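Local coordinates for AlgX/AlgJ SGNH hydrolase-like domain-containing protein (Eubacterium siraeum, PDB 4NZK) that is of unknown function but belongs to the DHHW family of the SGNH hydrolase clan, whose fold suggests a hydrolase-like domain, probably of an exported protein, at residues A[225-230]-A[297-302]; A[271-276]-A[303-308]. All blocks are in the same frame, centred on the assembly; numbering follows the deposited sequence.

Contact 1 (A[225-230]-A[297-302]); sequences PSTDYT and FFIDSF
Thr227 grips the carboxylate of Asp300 with two donors. Its hydroxyl OG1 gives a short bond of 2.6 Å to Asp300 OD1, arriving on the anti side and 30° out of the carboxylate plane, while its amide N reaches the same OD1 at 3.2 Å, nearly in line with the C-O bond. With OG1 beside the backbone N (chi1 -59°), both donors can face a single oxygen. The other oxygen, OD2, accepts at 2.7 Å from a water that in turn takes the Ser226 N-H. A second water donates both to Thr227 OG1 and to the backbone O of Asp300, an oxygen also bound by Asn277 ND2. In this way the turn leading into strand 229-234, at the rim of the mixed sheet of an SGNH-hydrolase-like fold, is fastened to the loop that precedes strand 304-309. An alanine here, lacking both carboxylate oxygens of Asp300, would probably leave Thr227 N, its hydroxyl and the water on Ser226 N without their acceptors and the turn freer to move. Beneath the polar network, Ile299 fills an apolar seam: its CB meets Pro225 CG at 3.9 Å, and its CD1 sits over one face of the Tyr229 ring, 4.0 Å from the centroid in a CH-pi contact. The Tyr229 hydroxyl turns to other partners, Ile250 N and Ser249 OG.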
ATOM      1  N   PRO A 225      16.875  -1.509   0.015  1.00 13.65           N
ATOM      2  CA  PRO A 225      17.290  -2.907   0.009  1.00 13.72           C
ATOM      3  C   PRO A 225      18.701  -3.103  -0.498  1.00 16.02           C
ATOM      4  O   PRO A 225      19.254  -2.242  -1.178  1.00 16.61           O
ATOM      5  CB  PRO A 225      16.285  -3.561  -0.959  1.00 15.02           C
ATOM      6  CG  PRO A 225      15.869  -2.453  -1.898  1.00 15.58           C
ATOM      7  CD  PRO A 225      15.876  -1.198  -1.027  1.00 15.45           C
ATOM      8  N   SER A 226      19.233  -4.278  -0.198  1.00 15.86           N
ATOM      9  CA  SER A 226      20.617  -4.627  -0.536  1.00 16.96           C
ATOM     10  C   SER A 226      20.810  -5.123  -1.973  1.00 16.46           C
ATOM     11  O   SER A 226      21.895  -5.026  -2.508  1.00 20.68           O
ATOM     12  CB  SER A 226      21.143  -5.672   0.471  1.00 16.68           C
ATOM     13  OG  SER A 226      20.468  -6.924   0.328  1.00 18.90           O
ATOM     14  N   THR A 227      19.752  -5.637  -2.595  1.00 17.17           N
ATOM     15  CA  THR A 227      19.836  -6.156  -3.949  1.00 16.60           C
ATOM     16  C   THR A 227      19.894  -5.038  -4.970  1.00 16.50           C
ATOM     17  O   THR A 227      19.128  -4.065  -4.894  1.00 17.02           O
ATOM     18  CB  THR A 227      18.654  -7.121  -4.221  1.00 16.22           C
ATOM     19  OG1 THR A 227      18.685  -8.196  -3.273  1.00 17.42           O
ATOM     20  CG2 THR A 227      18.692  -7.717  -5.655  1.00 18.32           C
ATOM     21  N   ASP A 228      20.805  -5.164  -5.939  1.00 16.16           N
ATOM     22  CA  ASP A 228      20.920  -4.158  -6.979  0.50 18.16           C
ATOM     23  C   ASP A 228      19.692  -4.211  -7.894  1.00 17.09           C
ATOM     24  O   ASP A 228      19.097  -5.270  -8.105  1.00 18.03           O
ATOM     25  CB  ASP A 228      22.224  -4.333  -7.778  0.50 19.97           C
ATOM     26  CG  ASP A 228      22.507  -3.162  -8.704  0.50 30.07           C
ATOM     27  OD1 ASP A 228      22.196  -2.017  -8.319  0.50 34.68           O
ATOM     28  OD2 ASP A 228      23.055  -3.378  -9.805  0.50 41.37           O
ATOM     29  N   TYR A 229      19.302  -3.049  -8.395  1.00 16.17           N
ATOM     30  CA  TYR A 229      18.152  -2.957  -9.309  1.00 15.96           C
ATOM     31  C   TYR A 229      18.273  -1.677 -10.167  1.00 13.70           C
ATOM     32  O   TYR A 229      19.093  -0.778  -9.889  1.00 18.27           O
ATOM     33  CB  TYR A 229      16.809  -2.913  -8.507  1.00 15.13           C
ATOM     34  CG  TYR A 229      16.592  -1.560  -7.843  1.00 14.05           C
ATOM     35  CD1 TYR A 229      17.123  -1.270  -6.600  1.00 16.76           C
ATOM     36  CD2 TYR A 229      15.941  -0.544  -8.516  1.00 16.16           C
ATOM     37  CE1 TYR A 229      16.962  -0.021  -6.016  1.00 15.76           C
ATOM     38  CE2 TYR A 229      15.788   0.725  -7.960  1.00 17.36           C
ATOM     39  CZ  TYR A 229      16.292   0.994  -6.703  1.00 16.15           C
ATOM     40  OH  TYR A 229      16.174   2.265  -6.173  1.00 18.44           O
ATOM     41  N   THR A 230      17.469  -1.642 -11.233  1.00 15.77           N
ATOM     42  CA  THR A 230      17.304  -0.468 -12.080  0.50 17.07           C
ATOM     43  C   THR A 230      15.810  -0.260 -12.321  1.00 16.94           C
ATOM     44  O   THR A 230      15.116  -1.206 -12.669  1.00 18.38           O
ATOM     45  CB  THR A 230      17.964  -0.620 -13.459  0.50 19.34           C
ATOM     46  OG1 THR A 230      19.252  -1.241 -13.333  0.50 24.90           O
ATOM     47  CG2 THR A 230      18.069   0.740 -14.119  0.50 14.92           C
ATOM     48  N   PHE A 297      10.397  -3.547  -0.504  1.00 10.94           N
ATOM     49  CA  PHE A 297      10.536  -4.866   0.148  1.00 10.80           C
ATOM     50  C   PHE A 297      10.337  -6.023  -0.792  1.00 13.36           C
ATOM     51  O   PHE A 297      10.400  -7.163  -0.352  1.00 13.93           O
ATOM     52  CB  PHE A 297       9.570  -4.950   1.329  1.00 11.64           C
ATOM     53  CG  PHE A 297       9.702  -3.787   2.271  1.00 12.07           C
ATOM     54  CD1 PHE A 297      10.918  -3.534   2.903  1.00 13.76           C
ATOM     55  CD2 PHE A 297       8.645  -2.925   2.502  1.00 14.24           C
ATOM     56  CE1 PHE A 297      11.079  -2.453   3.763  1.00 13.64           C
ATOM     57  CE2 PHE A 297       8.802  -1.844   3.340  1.00 12.82           C
ATOM     58  CZ  PHE A 297      10.009  -1.602   3.977  1.00 15.50           C
ATOM     59  N   PHE A 298      10.099  -5.746  -2.077  1.00 12.05           N
ATOM     60  CA  PHE A 298       9.990  -6.812  -3.076  1.00 11.49           C
ATOM     61  C   PHE A 298      11.232  -6.980  -3.943  1.00 12.39           C
ATOM     62  O   PHE A 298      11.392  -8.007  -4.617  1.00 13.40           O
ATOM     63  CB  PHE A 298       8.796  -6.580  -4.003  1.00 11.87           C
ATOM     64  CG  PHE A 298       7.473  -6.535  -3.301  1.00 14.18           C
ATOM     65  CD1 PHE A 298       7.208  -7.337  -2.222  1.00 14.97           C
ATOM     66  CD2 PHE A 298       6.478  -5.684  -3.752  1.00 15.03           C
ATOM     67  CE1 PHE A 298       5.958  -7.317  -1.617  1.00 17.72           C
ATOM     68  CE2 PHE A 298       5.244  -5.648  -3.140  1.00 16.05           C
ATOM     69  CZ  PHE A 298       4.990  -6.456  -2.082  1.00 16.13           C
ATOM     70  N   ILE A 299      12.120  -5.997  -3.889  1.00 13.09           N
ATOM     71  CA  ILE A 299      13.294  -5.953  -4.768  1.00 14.51           C
ATOM     72  C   ILE A 299      14.212  -7.159  -4.582  1.00 15.02           C
ATOM     73  O   ILE A 299      14.734  -7.702  -5.550  1.00 15.92           O
ATOM     74  CB  ILE A 299      14.033  -4.609  -4.593  1.00 15.71           C
ATOM     75  CG1 ILE A 299      13.192  -3.518  -5.316  1.00 18.60           C
ATOM     76  CG2 ILE A 299      15.446  -4.686  -5.156  1.00 16.45           C
ATOM     77  CD1 ILE A 299      13.613  -2.097  -5.092  1.00 20.59           C
ATOM     78  N   ASP A 300      14.361  -7.604  -3.341  1.00 14.09           N
ATOM     79  CA  ASP A 300      15.225  -8.728  -3.058  1.00 13.76           C
ATOM     80  C   ASP A 300      14.610 -10.051  -3.567  1.00 13.75           C
ATOM     81  O   ASP A 300      15.317 -11.045  -3.662  1.00 17.78           O
ATOM     82  CB  ASP A 300      15.491  -8.896  -1.546  1.00 14.18           C
ATOM     83  CG  ASP A 300      16.290  -7.724  -0.886  1.00 15.59           C
ATOM     84  OD1 ASP A 300      17.165  -7.083  -1.525  1.00 18.20           O
ATOM     85  OD2 ASP A 300      16.019  -7.469   0.322  1.00 16.75           O
ATOM     86  N   SER A 301      13.291 -10.094  -3.798  1.00 13.66           N
ATOM     87  CA  SER A 301      12.554 -11.357  -3.992  1.00 11.82           C
ATOM     88  C   SER A 301      12.089 -11.679  -5.414  1.00 13.17           C
ATOM     89  O   SER A 301      11.686 -12.817  -5.663  1.00 15.80           O
ATOM     90  CB  SER A 301      11.334 -11.382  -3.072  1.00 13.50           C
ATOM     91  OG  SER A 301      11.698 -11.495  -1.699  1.00 14.92           O
ATOM     92  N   PHE A 302      12.114 -10.687  -6.306  1.00 13.54           N
ATOM     93  CA  PHE A 302      11.599 -10.818  -7.656  1.00 12.46           C
ATOM     94  C   PHE A 302      12.607 -10.323  -8.665  1.00 14.80           C
ATOM     95  O   PHE A 302      13.323  -9.367  -8.401  1.00 16.73           O
ATOM     96  CB  PHE A 302      10.277 -10.026  -7.791  1.00 11.90           C
ATOM     97  CG  PHE A 302       9.144 -10.624  -7.001  1.00 12.09           C
ATOM     98  CD1 PHE A 302       8.351 -11.596  -7.579  1.00 12.87           C
ATOM     99  CD2 PHE A 302       8.906 -10.274  -5.689  1.00 13.22           C
ATOM    100  CE1 PHE A 302       7.338 -12.222  -6.865  1.00 14.97           C
ATOM    101  CE2 PHE A 302       7.893 -10.883  -4.959  1.00 12.36           C
ATOM    102  CZ  PHE A 302       7.091 -11.860  -5.554  1.00 13.53           C
TER
HETATM  103  O   HOH W   1      18.099  -6.293   1.556  1.00 15.59           O
HETATM  104  O   HOH W   2      18.106 -10.949  -3.648  1.00 23.07           O

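Contact 2 (A[271-276]-A[303-308]); sequences VKIETA and EEIYVC
Val271, Ile273 and Thr275 pair with Val307, Ile305 and Glu303 through five backbone hydrogen bonds, the strand axes 4.7 Å apart and running antiparallel at 165°. The Val271-Val307 and Ile273-Ile305 pairs are hydrogen-bonded; Lys272-Tyr306 and Glu274-Glu304 are the non-hydrogen-bonded pairs between and beyond them. On the face carrying the polar residues, the extended Lys272 chain lies alongside Tyr306, the two pointing the same way. Lys272 CG lies anti to its own backbone nitrogen (chi1 176°), which sets that methylene over the face of the Tyr306 ring, 4.2 Å from the centroid, in a CH-pi contact. Farther out, the Tyr306 OH donates to Glu304 OE1 at 2.8 Å, approaching from above the carboxylate plane. Lys272 NZ stays 4.3 Å from Glu304 OE1, too far for a salt bridge, yet a water accepting from NZ and donating to Glu304 OE2 links the two groups. The carboxylate of Glu274 comes near that of Glu304, a like-charge proximity that the lysine is likely to ease. The opposite face is apolar: Ile273 CB meets Ile305 CB at 4.1 Å, and Ile273 CD1 touches Val307 CG2 diagonally along the sheet. Here the parallel order of the core gives way, since strand 304-309 runs parallel to strand 282-287 on its other flank, whereas strand 270-275 is antiparallel both to it and to the outermost strand 229-234. The apolar face packs on Val295 and Phe298, the latter also touching helix 167-180.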
ATOM      1  N   VAL A 271       5.916   1.998 -13.166  1.00 13.30           N
ATOM      2  CA  VAL A 271       7.349   1.831 -12.924  1.00 14.01           C
ATOM      3  C   VAL A 271       7.729   0.369 -13.139  1.00 14.15           C
ATOM      4  O   VAL A 271       7.068  -0.512 -12.618  1.00 16.60           O
ATOM      5  CB  VAL A 271       7.745   2.266 -11.490  1.00 16.99           C
ATOM      6  CG1 VAL A 271       9.239   2.118 -11.286  1.00 17.94           C
ATOM      7  CG2 VAL A 271       7.279   3.691 -11.212  1.00 17.79           C
ATOM      8  N   LYS A 272       8.763   0.141 -13.938  1.00 13.50           N
ATOM      9  CA  LYS A 272       9.304  -1.186 -14.145  1.00 15.28           C
ATOM     10  C   LYS A 272      10.625  -1.264 -13.392  1.00 15.09           C
ATOM     11  O   LYS A 272      11.475  -0.393 -13.526  1.00 18.71           O
ATOM     12  CB  LYS A 272       9.536  -1.483 -15.623  1.00 14.85           C
ATOM     13  CG  LYS A 272      10.196  -2.839 -15.868  1.00 19.23           C
ATOM     14  CD  LYS A 272      10.368  -3.096 -17.358  1.00 24.65           C
ATOM     15  CE  LYS A 272      11.068  -4.430 -17.587  1.00 30.25           C
ATOM     16  NZ  LYS A 272      11.094  -4.816 -19.030  1.00 36.65           N
ATOM     17  N   ILE A 273      10.781  -2.339 -12.627  1.00 14.51           N
ATOM     18  CA  ILE A 273      12.001  -2.549 -11.823  1.00 14.96           C
ATOM     19  C   ILE A 273      12.600  -3.884 -12.238  1.00 16.17           C
ATOM     20  O   ILE A 273      11.895  -4.900 -12.278  1.00 16.50           O
ATOM     21  CB  ILE A 273      11.697  -2.564 -10.311  1.00 14.60           C
ATOM     22  CG1 ILE A 273      11.022  -1.280  -9.878  1.00 16.10           C
ATOM     23  CG2 ILE A 273      12.955  -2.757  -9.478  1.00 16.62           C
ATOM     24  CD1 ILE A 273      10.319  -1.372  -8.570  1.00 18.37           C
ATOM     25  N   GLU A 274      13.890  -3.864 -12.576  1.00 16.11           N
ATOM     26  CA  GLU A 274      14.648  -5.066 -12.941  1.00 15.68           C
ATOM     27  C   GLU A 274      15.694  -5.210 -11.847  1.00 14.21           C
ATOM     28  O   GLU A 274      16.427  -4.274 -11.566  1.00 17.88           O
ATOM     29  CB  GLU A 274      15.313  -4.925 -14.312  1.00 18.50           C
ATOM     30  CG  GLU A 274      14.306  -4.835 -15.448  1.00 21.38           C
ATOM     31  CD  GLU A 274      14.919  -4.358 -16.749  1.00 29.14           C
ATOM     32  OE1 GLU A 274      15.064  -3.121 -16.941  1.00 39.19           O
ATOM     33  OE2 GLU A 274      15.221  -5.218 -17.588  1.00 40.59           O
ATOM     34  N   THR A 275      15.778  -6.389 -11.254  1.00 16.16           N
ATOM     35  CA  THR A 275      16.701  -6.612 -10.139  1.00 15.36           C
ATOM     36  C   THR A 275      17.772  -7.631 -10.475  1.00 15.22           C
ATOM     37  O   THR A 275      17.704  -8.302 -11.507  1.00 18.04           O
ATOM     38  CB  THR A 275      15.973  -7.133  -8.873  1.00 16.07           C
ATOM     39  OG1 THR A 275      15.787  -8.537  -8.967  1.00 16.87           O
ATOM     40  CG2 THR A 275      14.623  -6.428  -8.645  1.00 15.71           C
ATOM     41  N   ALA A 276      18.757  -7.723  -9.581  1.00 18.38           N
ATOM     42  CA  ALA A 276      19.821  -8.704  -9.712  1.00 20.21           C
ATOM     43  C   ALA A 276      19.436 -10.133  -9.308  1.00 19.90           C
ATOM     44  O   ALA A 276      20.225 -11.044  -9.498  1.00 24.03           O
ATOM     45  CB  ALA A 276      21.028  -8.250  -8.923  1.00 19.71           C
ATOM     46  N   GLU A 303      12.597 -10.936  -9.853  1.00 13.44           N
ATOM     47  CA  GLU A 303      13.447 -10.539 -10.961  1.00 15.34           C
ATOM     48  C   GLU A 303      12.955  -9.240 -11.608  1.00 13.71           C
ATOM     49  O   GLU A 303      13.759  -8.376 -11.986  1.00 15.84           O
ATOM     50  CB  GLU A 303      13.504 -11.671 -12.006  1.00 17.02           C
ATOM     51  CG  GLU A 303      14.429 -11.343 -13.170  1.00 17.21           C
ATOM     52  CD  GLU A 303      14.682 -12.474 -14.168  1.00 20.21           C
ATOM     53  OE1 GLU A 303      14.652 -13.679 -13.795  1.00 21.74           O
ATOM     54  OE2 GLU A 303      14.966 -12.138 -15.354  1.00 27.58           O
ATOM     55  N   GLU A 304      11.630  -9.126 -11.764  1.00 13.36           N
ATOM     56  CA  GLU A 304      11.030  -7.895 -12.287  1.00 14.43           C
ATOM     57  C   GLU A 304       9.815  -7.560 -11.469  1.00 13.74           C
ATOM     58  O   GLU A 304       9.111  -8.458 -10.989  1.00 14.94           O
ATOM     59  CB  GLU A 304      10.600  -8.004 -13.774  1.00 16.30           C
ATOM     60  CG  GLU A 304      11.723  -8.306 -14.746  1.00 17.15           C
ATOM     61  CD  GLU A 304      11.305  -8.348 -16.207  1.00 21.26           C
ATOM     62  OE1 GLU A 304      10.105  -8.190 -16.580  1.00 24.91           O
ATOM     63  OE2 GLU A 304      12.220  -8.561 -17.012  1.00 32.30           O
ATOM     64  N   ILE A 305       9.603  -6.258 -11.301  1.00 13.42           N
ATOM     65  CA  ILE A 305       8.439  -5.734 -10.625  1.00 12.93           C
ATOM     66  C   ILE A 305       7.851  -4.619 -11.447  1.00 13.54           C
ATOM     67  O   ILE A 305       8.547  -3.674 -11.791  1.00 16.12           O
ATOM     68  CB  ILE A 305       8.756  -5.227  -9.206  1.00 12.15           C
ATOM     69  CG1 ILE A 305       9.389  -6.336  -8.347  1.00 15.22           C
ATOM     70  CG2 ILE A 305       7.495  -4.746  -8.507  1.00 16.48           C
ATOM     71  CD1 ILE A 305      10.332  -5.811  -7.313  1.00 20.95           C
ATOM     72  N   TYR A 306       6.564  -4.721 -11.728  1.00 12.76           N
ATOM     73  CA  TYR A 306       5.827  -3.643 -12.398  1.00 12.99           C
ATOM     74  C   TYR A 306       4.858  -3.050 -11.386  1.00 13.71           C
ATOM     75  O   TYR A 306       4.085  -3.757 -10.783  1.00 16.36           O
ATOM     76  CB  TYR A 306       5.054  -4.168 -13.614  1.00 13.74           C
ATOM     77  CG  TYR A 306       5.951  -4.711 -14.703  1.00 12.99           C
ATOM     78  CD1 TYR A 306       6.567  -5.941 -14.557  1.00 16.55           C
ATOM     79  CD2 TYR A 306       6.147  -4.013 -15.883  1.00 19.14           C
ATOM     80  CE1 TYR A 306       7.397  -6.448 -15.543  1.00 17.65           C
ATOM     81  CE2 TYR A 306       6.968  -4.526 -16.886  1.00 19.56           C
ATOM     82  CZ  TYR A 306       7.572  -5.746 -16.706  1.00 20.73           C
ATOM     83  OH  TYR A 306       8.402  -6.241 -17.680  1.00 24.37           O
ATOM     84  N   VAL A 307       4.918  -1.739 -11.232  1.00 12.45           N
ATOM     85  CA  VAL A 307       4.147  -1.041 -10.219  1.00 13.26           C
ATOM     86  C   VAL A 307       3.122  -0.166 -10.929  1.00 12.98           C
ATOM     87  O   VAL A 307       3.481   0.778 -11.650  1.00 14.56           O
ATOM     88  CB  VAL A 307       5.000  -0.166  -9.294  1.00 13.94           C
ATOM     89  CG1 VAL A 307       4.150   0.322  -8.123  1.00 16.83           C
ATOM     90  CG2 VAL A 307       6.209  -0.916  -8.789  1.00 13.92           C
ATOM     91  N   CYS A 308       1.857  -0.498 -10.714  1.00 13.16           N
ATOM     92  CA  CYS A 308       0.733   0.159 -11.351  1.00 14.65           C
ATOM     93  C   CYS A 308      -0.311   0.576 -10.333  1.00 15.23           C
ATOM     94  O   CYS A 308      -0.561  -0.126  -9.371  1.00 18.03           O
ATOM     95  CB  CYS A 308       0.067  -0.828 -12.292  1.00 18.04           C
ATOM     96  SG  CYS A 308       1.161  -1.608 -13.523  1.00 19.39           S
TER
HETATM   97  O   HOH W   3      12.074  -7.437 -19.340  1.00 35.23           O
HETATM   98  O   HOH W   4       8.686  -4.254 -20.327  1.00 42.37           O
HETATM   99  O   HOH W   5      16.185  -8.408 -14.046  1.00 39.56           O

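Followed from the N terminus, the chain passes 225-230, then 271-276, then 297-302 and at once 303-308, so the two contacts cross, each beginning before the other has ended. Contact 1 closes a loop with 66 residues between its segments, contact 2 one with 26. Their second segments are continuous, carrying the loop of contact 1 straight into the strand of contact 2, and their first segments are neighbours in the sheet, where Thr230 N and Glu274 O make a probable hydrogen bond. Phe302 O and Thr275 OG1, 2.7 Å apart, probably join them too. Together they tie the antiparallel margin of the mixed sheet to strand 304-309 and its preceding loop.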